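Peptide synthetase, module 7 (Actinoplanes teichomyceticus, PDB 4TX3) belongs to the condensation-domain family of nonribosomal peptide synthetases and probably recruits the oxygenases that crosslink the glycopeptide precursor. Local coordinates at residues L8-R13 and F180-I185; E15-T20 and Q83-A88; R61-R66 and R156-A161; A65-L70 and A174-Q179. All blocks are in the same frame, centred on the assembly; numbering follows the deposited sequence.

Interaction 1: residues L8-R13 and F180-I185; sequences LEAVTR and FADYAI
Val11 and Asp182 make the direct polar link between the loop 8-13 and the first turn of helix 180-191. Val11 N donates to Asp182 OD1 over 3.1 Å, with a bent N-H...O angle of 142°, and reaches the oxygen from well above the carboxylate plane. The carboxylate is turned back toward the start of its helix: CG lies beside the backbone N, opposite the carbonyl carbon (chi1 -56°). This places OD2 on the backbone N of Gln179, the N-cap residue, as the N3 side chain does in a capping box. One aspartate thus holds the helix start with one oxygen and the incoming loop with the other.

A second polar link runs through water 1, which donates to Glu9 O at 2.6 Å and to Asp182 O at 2.9 Å, joining the two carbonyls.

Apolar contacts flank these bonds. Val11 CG1 meets Ile185 CD1 tip to tip at 3.7 Å, one turn further along the helix. At the other end of the loop, Leu8 CD1 lies 4.1 Å from Tyr183 CA and comes obliquely to the tyrosine ring.

The loop therefore runs along one side of helix 180-191, with Leu8 also touching Trp186 and Val11 touching Arg189. Tyr183 meets Phe304 edge to face, while Ala181 and Arg13 both pack on Ile85 of strand 84-85.

Interaction 2: residues E15-T20 and Q83-A88; sequences ERVPLT and QHIHDA. With SO4 (sulfate ion), chain H.
Val17 and Gln83 pass with their CA atoms 5.2 Å apart, and Gln83 N donates to Val17 O at 2.8 Å in a nearly straight bond of 164°. In the other direction a water mediates: water 3 accepts from Val17 N and donates to Gln83 O and Glu15 O. The Gln83 side chain adds a second direct grip, NE2 giving a 2.9 Å bond to Pro18 O that lies in the plane of its amide and is straight to within 10°. Two successive carbonyls are thus held by one residue, while OE1 is weakly bonded to Gln23 NE2. Val17 CG1 lies 3.9 Å from Gln83 CB, and Leu19 CD1, just past Pro18, lies 3.9 Å from Gln83 N. A leucine in place of Gln83 would probably leave Pro18 O without its amide donor and let this part of the loop shift.

Away from Gln83, a sulfate, probably from the crystallisation liquor, sits in the loop: Arg16 NE binds O2 at 2.8 Å, Arg16 NH2 binds O3, and Glu15 N binds O1. Strand 84-85 pairs with strand 72-73, so the contact fastens the loop before helix 21-28 to a small two-stranded antiparallel sheet of the condensation domain.

Interaction 3: residues R61-R66 and R156-A161; sequences RDVAAR and RDLAAA
This is a buried helix-to-helix contact between the C-terminal end of helix 53-66 and the middle of helix 148-166, made by Asp62, Val63 and Arg66 against Asp157, Leu158 and Ala161. The short axes come within 9.0 Å and their directions differ by 120°, so the helices cross steeply. Val63, Asp62 CB and Ala161 CB supply apolar packing. Val63 CG2 presses on the backbone of the other helix, 3.5 Å from Leu158 N, and meets Leu158 CD1. Asp62 CB lies 3.8 Å from Ala161 CB, and the Asp62 carboxylate goes on to a salt bridge with Arg165.

At one margin Arg66 stretches across to Asp157 through a side chain extended from CG to NE, with CG opposite its own backbone N (chi1 179°). NE forms a salt bridge with Asp157 OD2 at 3.0 Å. The oxygen lies near the guanidinium plane, yet NE comes from above the carboxylate, the planes standing 83° apart. Water 4 closes the pair, accepting from Arg66 NH2 and donating to OD2. Asp157 is gripped by His67 NE2 at OD2 and by Arg173 at OD1. A methionine in place of Arg66 would probably cost Asp157 one of its positive partners and leave water 4 without its NH2 donor.

Helices 53-66 and 148-166 follow strands 40-49 and 134-142, neighbours in one sheet, so their packing is characteristic of the layered alpha/beta lobe of the condensation-domain, chloramphenicol acetyltransferase-like fold.

Interaction 4: residues A65-L70 and A174-Q179; sequences ARHEIL and APLALQ
Gln179 OE1 is gripped twice, by Glu68 N at 2.9 Å and by a proton of water 7, which also accepts from Ile69 N. The other half of the same amide reaches the last turn of helix 53-66: NE2 donates to Arg66 O at 3.0 Å, almost in the amide plane and with an N-H...O angle of 166°. The N-cap residue of helix 180-191 thereby serves the C-terminal end of helix 53-66 with its side chain, tying two helix ends of the condensation-domain fold together. Both bonds fix the amide's rotation, since turning it over would set like against like. A bend at chi2 (-69°) folds the amide back into this position. Arg66 O has a further partner in water 5, which accepts from Leu176 N.

The Glu68 carboxylate stacks on the amide with planes 25° apart, and its CD is 3.3 Å from Gln179 CG. The charge of Glu68 is matched by a salt bridge from OE2 to Arg13.

Leu176 fills the corner between two flat groups, crossing both at about a right angle. Its CD1 comes obliquely to the His67 ring, 3.5 Å from ND1, while the ring's NE2 is bonded to Asp157. Ala174 N bonds to an acidic side chain of another protein chain. At the guanidinium edge, Arg66 NH1 makes a weak, long bond of 3.3 Å to Ala174 O, and water 6 bridges the same two atoms. The other methyl of Leu176, CD2, covers one guanidinium face, displaced toward the rim and 3.6 Å from Arg66 NH2.

How the interactions relate
From the N terminus, residues 8-13 come first, and interaction 1 closes the widest loop, returning to them at helix 180-191; the other three are nested within it. Residues 15-20 then meet strand 84-85 in interaction 2, the shortest closure. Interactions 3 and 4 start from the end of helix 53-66, between the segments of interaction 2, and close beyond them, so both cross it. They share Ala65 and Arg66, and the probable Asp157 OD2–His67 NE2 bond links them. Arg13 to Glu68 ties interaction 1 to interaction 4, and Ala184 packs on Pro18 of interaction 2. Together they join the N-terminal loop, the small sheet and helices 53-66, 148-166 and 180-191.

Interaction 1: residues L8-R13 and F180-I185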
loop_
_atom_site.group_PDB
_atom_site.type_symbol
_atom_site.label_atom_id
_atom_site.label_comp_id
_atom_site.label_asym_id
_atom_site.label_seq_id
_atom_site.Cartn_x
_atom_site.Cartn_y
_atom_site.Cartn_z
ATOM N N LEU B 8 -7.402 22.195 -3.549
ATOM C CA LEU B 8 -8.186 21.188 -2.863
ATOM C C LEU B 8 -7.839 21.280 -1.382
ATOM O O LEU B 8 -6.722 20.989 -0.976
ATOM C CB LEU B 8 -7.894 19.803 -3.440
ATOM C CG LEU B 8 -8.489 18.580 -2.738
ATOM C CD1 LEU B 8 -10.005 18.638 -2.726
ATOM C CD2 LEU B 8 -7.996 17.281 -3.382
ATOM N N GLU B 9 -8.784 21.729 -0.570
ATOM C CA GLU B 9 -8.505 21.884 0.851
ATOM C C GLU B 9 -9.783 21.793 1.666
ATOM O O GLU B 9 -10.886 21.852 1.118
ATOM C CB GLU B 9 -7.793 23.220 1.121
ATOM C CG GLU B 9 -8.596 24.468 0.765
ATOM C CD GLU B 9 -7.875 25.751 1.160
ATOM O OE1 GLU B 9 -8.289 26.847 0.728
ATOM O OE2 GLU B 9 -6.885 25.670 1.910
ATOM N N ALA B 10 -9.627 21.627 2.976
ATOM C CA ALA B 10 -10.756 21.656 3.893
ATOM C C ALA B 10 -11.481 22.976 3.721
ATOM O O ALA B 10 -10.856 24.008 3.513
ATOM C CB ALA B 10 -10.289 21.480 5.325
ATOM N N VAL B 11 -12.799 22.949 3.809
ATOM C CA VAL B 11 -13.587 24.134 3.512
ATOM C C VAL B 11 -14.689 24.282 4.551
ATOM O O VAL B 11 -15.207 23.288 5.030
ATOM C CB VAL B 11 -14.158 24.033 2.069
ATOM C CG1 VAL B 11 -15.533 24.657 1.950
ATOM C CG2 VAL B 11 -13.163 24.617 1.062
ATOM N N THR B 12 -15.027 25.508 4.939
ATOM C CA THR B 12 -16.121 25.686 5.890
ATOM C C THR B 12 -17.364 25.072 5.298
ATOM O O THR B 12 -17.730 25.376 4.160
ATOM C CB THR B 12 -16.391 27.151 6.218
ATOM O OG1 THR B 12 -15.294 27.675 6.968
ATOM C CG2 THR B 12 -17.660 27.266 7.044
ATOM N N ARG B 13 -18.005 24.186 6.046
ATOM C CA ARG B 13 -19.161 23.512 5.491
ATOM C C ARG B 13 -20.288 24.524 5.235
ATOM O O ARG B 13 -20.655 25.309 6.120
ATOM C CB ARG B 13 -19.636 22.381 6.411
ATOM C CG ARG B 13 -20.566 21.419 5.684
ATOM C CD ARG B 13 -21.315 20.500 6.626
ATOM N NE ARG B 13 -20.411 19.553 7.270
ATOM C CZ ARG B 13 -20.784 18.683 8.202
ATOM N NH1 ARG B 13 -22.053 18.633 8.596
ATOM N NH2 ARG B 13 -19.888 17.864 8.741
ATOM N N PHE B 180 -15.484 14.150 2.136
ATOM C CA PHE B 180 -15.929 14.138 0.739
ATOM C C PHE B 180 -16.577 15.454 0.302
ATOM O O PHE B 180 -16.464 15.833 -0.852
ATOM C CB PHE B 180 -16.901 12.989 0.458
ATOM C CG PHE B 180 -17.139 12.775 -1.016
ATOM C CD1 PHE B 180 -16.130 12.262 -1.822
ATOM C CD2 PHE B 180 -18.337 13.133 -1.603
ATOM C CE1 PHE B 180 -16.321 12.096 -3.192
ATOM C CE2 PHE B 180 -18.540 12.964 -2.971
ATOM C CZ PHE B 180 -17.535 12.439 -3.766
ATOM N N ALA B 181 -17.251 16.142 1.222
ATOM C CA ALA B 181 -17.882 17.429 0.920
ATOM C C ALA B 181 -16.857 18.462 0.436
ATOM O O ALA B 181 -17.186 19.341 -0.377
ATOM C CB ALA B 181 -18.622 17.962 2.151
ATOM N N ASP B 182 -15.627 18.361 0.950
ATOM C CA ASP B 182 -14.538 19.242 0.530
ATOM C C ASP B 182 -14.137 18.965 -0.938
ATOM O O ASP B 182 -13.842 19.888 -1.694
ATOM C CB ASP B 182 -13.328 19.078 1.458
ATOM C CG ASP B 182 -13.668 19.333 2.941
ATOM O OD1 ASP B 182 -14.371 20.320 3.254
ATOM O OD2 ASP B 182 -13.227 18.536 3.801
ATOM N N TYR B 183 -14.120 17.693 -1.327
ATOM C CA TYR B 183 -13.895 17.302 -2.719
ATOM C C TYR B 183 -15.030 17.804 -3.626
ATOM O O TYR B 183 -14.774 18.368 -4.693
ATOM C CB TYR B 183 -13.758 15.775 -2.838
ATOM C CG TYR B 183 -13.467 15.302 -4.236
ATOM C CD1 TYR B 183 -12.197 15.447 -4.792
ATOM C CD2 TYR B 183 -14.464 14.722 -5.016
ATOM C CE1 TYR B 183 -11.928 15.023 -6.103
ATOM C CE2 TYR B 183 -14.213 14.301 -6.323
ATOM C CZ TYR B 183 -12.944 14.446 -6.861
ATOM O OH TYR B 183 -12.696 14.030 -8.161
ATOM N N ALA B 184 -16.276 17.607 -3.191
ATOM C CA ALA B 184 -17.446 18.035 -3.961
ATOM C C ALA B 184 -17.448 19.542 -4.232
ATOM O O ALA B 184 -17.798 19.986 -5.331
ATOM C CB ALA B 184 -18.732 17.633 -3.241
ATOM N N ILE B 185 -17.055 20.319 -3.229
ATOM C CA ILE B 185 -17.051 21.770 -3.355
ATOM C C ILE B 185 -15.916 22.214 -4.259
ATOM O O ILE B 185 -16.030 23.209 -4.973
ATOM C CB ILE B 185 -16.937 22.454 -1.983
ATOM C CG1 ILE B 185 -18.247 22.287 -1.210
ATOM C CG2 ILE B 185 -16.607 23.940 -2.138
ATOM C CD1 ILE B 185 -18.120 22.562 0.265
HETATM O O HOH W 1 -11.858 21.964 -1.290
HETATM O O HOH W 2 -16.493 20.982 4.210
#

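Interaction 2: residues E15-T20 and Q83-A88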
loop_
_atom_site.group_PDB
_atom_site.type_symbol
_atom_site.label_atom_id
_atom_site.label_comp_id
_atom_site.label_asym_id
_atom_site.label_seq_id
_atom_site.Cartn_x
_atom_site.Cartn_y
_atom_site.Cartn_z
ATOM N N GLU B 15 -24.389 25.345 4.021
ATOM C CA GLU B 15 -25.687 24.796 4.384
ATOM C C GLU B 15 -26.154 23.811 3.324
ATOM O O GLU B 15 -26.803 22.818 3.623
ATOM C CB GLU B 15 -26.713 25.919 4.563
ATOM C CG GLU B 15 -26.587 26.680 5.879
ATOM C CD GLU B 15 -26.788 25.781 7.090
ATOM O OE1 GLU B 15 -27.809 25.062 7.121
ATOM O OE2 GLU B 15 -25.927 25.787 8.002
ATOM N N ARG B 16 -25.798 24.083 2.080
ATOM C CA ARG B 16 -26.211 23.235 0.973
ATOM C C ARG B 16 -24.997 22.678 0.226
ATOM O O ARG B 16 -24.473 23.299 -0.694
ATOM C CB ARG B 16 -27.131 24.026 0.041
ATOM C CG ARG B 16 -28.369 24.538 0.761
ATOM C CD ARG B 16 -28.868 25.859 0.190
ATOM N NE ARG B 16 -27.993 27.006 0.469
ATOM C CZ ARG B 16 -28.308 28.265 0.160
ATOM N NH1 ARG B 16 -29.476 28.526 -0.409
ATOM N NH2 ARG B 16 -27.474 29.268 0.425
ATOM N N VAL B 17 -24.546 21.505 0.654
ATOM C CA VAL B 17 -23.378 20.859 0.077
ATOM C C VAL B 17 -23.756 20.200 -1.243
ATOM O O VAL B 17 -24.696 19.405 -1.297
ATOM C CB VAL B 17 -22.796 19.808 1.047
ATOM C CG1 VAL B 17 -21.654 19.038 0.390
ATOM C CG2 VAL B 17 -22.366 20.478 2.351
ATOM N N PRO B 18 -23.041 20.538 -2.324
ATOM C CA PRO B 18 -23.430 19.967 -3.613
ATOM C C PRO B 18 -22.994 18.514 -3.770
ATOM O O PRO B 18 -22.018 18.089 -3.163
ATOM C CB PRO B 18 -22.693 20.850 -4.616
ATOM C CG PRO B 18 -21.469 21.250 -3.897
ATOM C CD PRO B 18 -21.872 21.425 -2.451
ATOM N N LEU B 19 -23.726 17.778 -4.596
ATOM C CA LEU B 19 -23.269 16.493 -5.099
ATOM C C LEU B 19 -22.140 16.678 -6.117
ATOM O O LEU B 19 -22.074 17.714 -6.787
ATOM C CB LEU B 19 -24.429 15.743 -5.749
ATOM C CG LEU B 19 -25.484 15.039 -4.896
ATOM C CD1 LEU B 19 -26.325 15.984 -4.067
ATOM C CD2 LEU B 19 -26.370 14.157 -5.802
ATOM N N THR B 20 -21.269 15.682 -6.271
ATOM C CA THR B 20 -20.389 15.683 -7.441
ATOM C C THR B 20 -21.214 15.299 -8.656
ATOM O O THR B 20 -22.343 14.826 -8.520
ATOM C CB THR B 20 -19.213 14.704 -7.336
ATOM O OG1 THR B 20 -19.718 13.360 -7.287
ATOM C CG2 THR B 20 -18.329 15.003 -6.120
ATOM N N GLN B 83 -26.032 17.150 -0.351
ATOM C CA GLN B 83 -25.553 16.170 0.606
ATOM C C GLN B 83 -25.923 16.621 2.020
ATOM O O GLN B 83 -25.420 17.630 2.507
ATOM C CB GLN B 83 -24.042 15.973 0.475
ATOM C CG GLN B 83 -23.607 15.602 -0.922
ATOM C CD GLN B 83 -22.201 15.038 -0.976
ATOM O OE1 GLN B 83 -21.881 14.075 -0.283
ATOM N NE2 GLN B 83 -21.343 15.653 -1.795
ATOM N N HIS B 84 -26.827 15.889 2.657
ATOM C CA HIS B 84 -27.139 16.135 4.056
ATOM C C HIS B 84 -26.293 15.249 4.996
ATOM O O HIS B 84 -26.519 14.039 5.127
ATOM C CB HIS B 84 -28.623 15.911 4.337
ATOM C CG HIS B 84 -29.030 16.338 5.713
ATOM N ND1 HIS B 84 -30.071 17.210 5.946
ATOM C CD2 HIS B 84 -28.513 16.039 6.931
ATOM C CE1 HIS B 84 -30.186 17.418 7.245
ATOM N NE2 HIS B 84 -29.251 16.722 7.864
ATOM N N ILE B 85 -25.346 15.878 5.676
ATOM C CA ILE B 85 -24.402 15.163 6.516
ATOM C C ILE B 85 -24.916 15.057 7.947
ATOM O O ILE B 85 -24.995 16.041 8.659
ATOM C CB ILE B 85 -23.034 15.869 6.472
ATOM C CG1 ILE B 85 -22.523 15.893 5.022
ATOM C CG2 ILE B 85 -22.043 15.213 7.414
ATOM C CD1 ILE B 85 -21.351 16.850 4.789
ATOM N N HIS B 86 -25.278 13.853 8.359
ATOM C CA HIS B 86 -25.725 13.612 9.724
ATOM C C HIS B 86 -24.532 13.483 10.678
ATOM O O HIS B 86 -23.435 13.112 10.256
ATOM C CB HIS B 86 -26.598 12.352 9.775
ATOM C CG HIS B 86 -27.786 12.403 8.863
ATOM N ND1 HIS B 86 -29.043 12.773 9.296
ATOM C CD2 HIS B 86 -27.906 12.153 7.535
ATOM C CE1 HIS B 86 -29.887 12.738 8.278
ATOM N NE2 HIS B 86 -29.225 12.363 7.197
ATOM N N ASP B 87 -24.752 13.802 11.951
ATOM C CA ASP B 87 -23.743 13.619 12.997
ATOM C C ASP B 87 -23.275 12.179 13.149
ATOM O O ASP B 87 -22.117 11.933 13.493
ATOM C CB ASP B 87 -24.281 14.071 14.347
ATOM C CG ASP B 87 -24.295 15.563 14.493
ATOM O OD1 ASP B 87 -23.611 16.250 13.696
ATOM O OD2 ASP B 87 -24.984 16.040 15.419
ATOM N N ALA B 88 -24.186 11.234 12.939
ATOM C CA ALA B 88 -23.843 9.820 13.018
ATOM C C ALA B 88 -24.679 8.941 12.083
ATOM O O ALA B 88 -25.715 9.360 11.551
ATOM C CB ALA B 88 -23.981 9.335 14.439
HETATM S S SO4 H . -24.575 28.278 1.984
HETATM O O1 SO4 H . -24.254 28.159 3.408
HETATM O O2 SO4 H . -25.416 27.145 1.580
HETATM O O3 SO4 H . -25.271 29.548 1.722
HETATM O O4 SO4 H . -23.310 28.249 1.248
HETATM O O HOH W 3 -26.249 20.107 2.524
#

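Interaction 3: residues R61-R66 and R156-A161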
loop_
_atom_site.group_PDB
_atom_site.type_symbol
_atom_site.label_atom_id
_atom_site.label_comp_id
_atom_site.label_asym_id
_atom_site.label_seq_id
_atom_site.Cartn_x
_atom_site.Cartn_y
_atom_site.Cartn_z
ATOM N N ARG B 61 -20.015 1.806 13.405
ATOM C CA ARG B 61 -20.399 3.166 13.755
ATOM C C ARG B 61 -19.212 4.153 13.692
ATOM O O ARG B 61 -19.369 5.291 13.229
ATOM C CB ARG B 61 -21.019 3.155 15.153
ATOM C CG ARG B 61 -21.985 4.254 15.445
ATOM C CD ARG B 61 -22.550 4.088 16.857
ATOM N NE ARG B 61 -23.427 2.921 16.975
ATOM C CZ ARG B 61 -23.325 1.992 17.924
ATOM N NH1 ARG B 61 -22.366 2.068 18.848
ATOM N NH2 ARG B 61 -24.178 0.975 17.942
ATOM N N ASP B 62 -18.032 3.718 14.151
ATOM C CA ASP B 62 -16.833 4.565 14.152
ATOM C C ASP B 62 -16.292 4.823 12.757
ATOM O O ASP B 62 -15.695 5.868 12.503
ATOM C CB ASP B 62 -15.719 3.950 14.996
ATOM C CG ASP B 62 -16.030 3.969 16.481
ATOM O OD1 ASP B 62 -16.862 4.796 16.926
ATOM O OD2 ASP B 62 -15.446 3.133 17.208
ATOM N N VAL B 63 -16.487 3.871 11.853
ATOM C CA VAL B 63 -16.021 4.070 10.499
ATOM C C VAL B 63 -16.827 5.190 9.865
ATOM O O VAL B 63 -16.282 6.016 9.134
ATOM C CB VAL B 63 -16.135 2.796 9.667
ATOM C CG1 VAL B 63 -15.866 3.080 8.170
ATOM C CG2 VAL B 63 -15.174 1.749 10.209
ATOM N N ALA B 64 -18.122 5.240 10.160
ATOM C CA ALA B 64 -18.954 6.296 9.592
ATOM C C ALA B 64 -18.701 7.606 10.314
ATOM O O ALA B 64 -18.896 8.685 9.739
ATOM C CB ALA B 64 -20.443 5.927 9.648
ATOM N N ALA B 65 -18.282 7.519 11.574
ATOM C CA ALA B 65 -17.925 8.735 12.305
ATOM C C ALA B 65 -16.741 9.386 11.599
ATOM O O ALA B 65 -16.717 10.592 11.401
ATOM C CB ALA B 65 -17.598 8.440 13.766
ATOM N N ARG B 66 -15.784 8.562 11.190
ATOM C CA ARG B 66 -14.576 9.024 10.517
ATOM C C ARG B 66 -14.879 9.600 9.128
ATOM O O ARG B 66 -14.297 10.618 8.746
ATOM C CB ARG B 66 -13.577 7.865 10.428
ATOM C CG ARG B 66 -12.256 8.141 9.730
ATOM C CD ARG B 66 -11.316 6.954 9.958
ATOM N NE ARG B 66 -10.173 6.950 9.052
ATOM C CZ ARG B 66 -9.061 7.657 9.244
ATOM N NH1 ARG B 66 -8.929 8.429 10.321
ATOM N NH2 ARG B 66 -8.073 7.586 8.360
ATOM N N ARG B 156 -9.945 -1.328 6.295
ATOM C CA ARG B 156 -8.762 -0.918 7.050
ATOM C C ARG B 156 -9.227 -0.100 8.237
ATOM O O ARG B 156 -8.672 -0.209 9.327
ATOM C CB ARG B 156 -7.760 -0.131 6.189
ATOM C CG ARG B 156 -6.666 -1.028 5.539
ATOM C CD ARG B 156 -6.039 -0.392 4.296
ATOM N NE ARG B 156 -5.983 1.065 4.432
ATOM C CZ ARG B 156 -5.922 1.913 3.408
ATOM N NH1 ARG B 156 -5.914 1.451 2.161
ATOM N NH2 ARG B 156 -5.874 3.219 3.631
ATOM N N ASP B 157 -10.275 0.694 8.051
ATOM C CA ASP B 157 -10.734 1.548 9.141
ATOM C C ASP B 157 -11.616 0.784 10.137
ATOM O O ASP B 157 -11.615 1.090 11.329
ATOM C CB ASP B 157 -11.451 2.772 8.582
ATOM C CG ASP B 157 -10.475 3.788 7.973
ATOM O OD1 ASP B 157 -9.254 3.695 8.264
ATOM O OD2 ASP B 157 -10.919 4.679 7.207
ATOM N N LEU B 158 -12.348 -0.216 9.650
ATOM C CA LEU B 158 -13.076 -1.148 10.516
ATOM C C LEU B 158 -12.148 -1.898 11.503
ATOM O O LEU B 158 -12.384 -1.914 12.715
ATOM C CB LEU B 158 -13.849 -2.157 9.660
ATOM C CG LEU B 158 -14.828 -3.022 10.446
ATOM C CD1 LEU B 158 -15.828 -2.141 11.160
ATOM C CD2 LEU B 158 -15.533 -3.999 9.550
ATOM N N ALA B 159 -11.095 -2.504 10.960
ATOM C CA ALA B 159 -10.090 -3.209 11.749
ATOM C C ALA B 159 -9.488 -2.328 12.843
ATOM O O ALA B 159 -9.350 -2.761 13.991
ATOM C CB ALA B 159 -8.992 -3.737 10.843
ATOM N N ALA B 160 -9.114 -1.104 12.485
ATOM C CA ALA B 160 -8.537 -0.165 13.449
ATOM C C ALA B 160 -9.510 0.142 14.591
ATOM O O ALA B 160 -9.124 0.152 15.768
ATOM C CB ALA B 160 -8.120 1.127 12.756
ATOM N N ALA B 161 -10.773 0.377 14.242
ATOM C CA ALA B 161 -11.780 0.696 15.242
ATOM C C ALA B 161 -12.193 -0.542 16.059
ATOM O O ALA B 161 -12.444 -0.426 17.263
ATOM C CB ALA B 161 -12.982 1.327 14.591
HETATM O O HOH W 4 -8.684 5.852 6.355
#

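Interaction 4: residues A65-L70 and A174-Q179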
loop_
_atom_site.group_PDB
_atom_site.type_symbol
_atom_site.label_atom_id
_atom_site.label_comp_id
_atom_site.label_asym_id
_atom_site.label_seq_id
_atom_site.Cartn_x
_atom_site.Cartn_y
_atom_site.Cartn_z
ATOM N N ALA B 65 -18.282 7.519 11.574
ATOM C CA ALA B 65 -17.925 8.735 12.305
ATOM C C ALA B 65 -16.741 9.386 11.599
ATOM O O ALA B 65 -16.717 10.592 11.401
ATOM C CB ALA B 65 -17.598 8.440 13.766
ATOM N N ARG B 66 -15.784 8.562 11.190
ATOM C CA ARG B 66 -14.576 9.024 10.517
ATOM C C ARG B 66 -14.879 9.600 9.128
ATOM O O ARG B 66 -14.297 10.618 8.746
ATOM C CB ARG B 66 -13.577 7.865 10.428
ATOM C CG ARG B 66 -12.256 8.141 9.730
ATOM C CD ARG B 66 -11.316 6.954 9.958
ATOM N NE ARG B 66 -10.173 6.950 9.052
ATOM C CZ ARG B 66 -9.061 7.657 9.244
ATOM N NH1 ARG B 66 -8.929 8.429 10.321
ATOM N NH2 ARG B 66 -8.073 7.586 8.360
ATOM N N HIS B 67 -15.793 8.958 8.393
ATOM C CA HIS B 67 -16.118 9.330 7.006
ATOM C C HIS B 67 -17.532 9.893 6.850
ATOM O O HIS B 67 -18.503 9.136 6.846
ATOM C CB HIS B 67 -15.983 8.119 6.077
ATOM C CG HIS B 67 -14.621 7.501 6.066
ATOM N ND1 HIS B 67 -13.610 7.943 5.239
ATOM C CD2 HIS B 67 -14.108 6.460 6.763
ATOM C CE1 HIS B 67 -12.527 7.212 5.440
ATOM N NE2 HIS B 67 -12.802 6.304 6.357
ATOM N N GLU B 68 -17.649 11.207 6.686
ATOM C CA GLU B 68 -18.962 11.854 6.570
ATOM C C GLU B 68 -19.873 11.271 5.494
ATOM O O GLU B 68 -21.083 11.188 5.687
ATOM C CB GLU B 68 -18.794 13.345 6.299
ATOM C CG GLU B 68 -18.339 14.125 7.499
ATOM C CD GLU B 68 -17.963 15.549 7.149
ATOM O OE1 GLU B 68 -18.109 15.948 5.961
ATOM O OE2 GLU B 68 -17.507 16.262 8.069
ATOM N N ILE B 69 -19.301 10.880 4.366
ATOM C CA ILE B 69 -20.129 10.393 3.275
ATOM C C ILE B 69 -20.952 9.151 3.651
ATOM O O ILE B 69 -22.037 8.963 3.106
ATOM C CB ILE B 69 -19.293 10.092 2.002
ATOM C CG1 ILE B 69 -20.241 9.994 0.796
ATOM C CG2 ILE B 69 -18.359 8.861 2.198
ATOM C CD1 ILE B 69 -19.549 9.901 -0.514
ATOM N N LEU B 70 -20.464 8.337 4.596
ATOM C CA LEU B 70 -21.221 7.185 5.105
ATOM C C LEU B 70 -22.382 7.546 6.059
ATOM O O LEU B 70 -23.186 6.679 6.431
ATOM C CB LEU B 70 -20.288 6.226 5.830
ATOM C CG LEU B 70 -19.195 5.531 5.031
ATOM C CD1 LEU B 70 -18.469 4.548 5.938
ATOM C CD2 LEU B 70 -19.796 4.837 3.831
ATOM N N ALA B 174 -6.081 10.605 14.461
ATOM C CA ALA B 174 -6.196 11.899 13.789
ATOM C C ALA B 174 -7.352 11.879 12.777
ATOM O O ALA B 174 -7.528 10.906 12.042
ATOM C CB ALA B 174 -4.885 12.247 13.090
ATOM N N PRO B 175 -8.138 12.960 12.731
ATOM C CA PRO B 175 -9.228 13.107 11.749
ATOM C C PRO B 175 -8.719 13.161 10.312
ATOM O O PRO B 175 -7.547 13.481 10.107
ATOM C CB PRO B 175 -9.871 14.436 12.140
ATOM C CG PRO B 175 -8.793 15.189 12.864
ATOM C CD PRO B 175 -7.979 14.153 13.579
ATOM N N LEU B 176 -9.561 12.826 9.335
ATOM C CA LEU B 176 -9.185 13.021 7.929
ATOM C C LEU B 176 -8.846 14.489 7.697
ATOM O O LEU B 176 -9.390 15.370 8.361
ATOM C CB LEU B 176 -10.310 12.599 6.978
ATOM C CG LEU B 176 -10.673 11.118 6.915
ATOM C CD1 LEU B 176 -11.857 10.894 5.986
ATOM C CD2 LEU B 176 -9.471 10.317 6.467
ATOM N N ALA B 177 -7.948 14.760 6.768
ATOM C CA ALA B 177 -7.682 16.139 6.416
ATOM C C ALA B 177 -8.853 16.665 5.578
ATOM O O ALA B 177 -9.344 17.773 5.792
ATOM C CB ALA B 177 -6.356 16.263 5.663
ATOM N N LEU B 178 -9.313 15.833 4.655
ATOM C CA LEU B 178 -10.461 16.128 3.803
ATOM C C LEU B 178 -11.619 15.175 4.031
ATOM O O LEU B 178 -11.420 13.965 4.118
ATOM C CB LEU B 178 -10.058 16.056 2.328
ATOM C CG LEU B 178 -8.932 16.995 1.916
ATOM C CD1 LEU B 178 -8.741 16.874 0.427
ATOM C CD2 LEU B 178 -9.277 18.425 2.313
ATOM N N GLN B 179 -12.825 15.728 4.122
ATOM C CA GLN B 179 -14.068 14.959 3.978
ATOM C C GLN B 179 -14.596 15.058 2.540
ATOM O O GLN B 179 -14.209 15.968 1.804
ATOM C CB GLN B 179 -15.121 15.460 4.961
ATOM C CG GLN B 179 -14.729 15.251 6.400
ATOM C CD GLN B 179 -14.711 13.788 6.795
ATOM O OE1 GLN B 179 -15.360 12.934 6.159
ATOM N NE2 GLN B 179 -13.966 13.486 7.855
HETATM O O HOH W 5 -12.175 11.992 10.170
HETATM O O HOH W 6 -6.043 8.992 11.207
HETATM O O HOH W 7 -16.490 11.756 3.678
#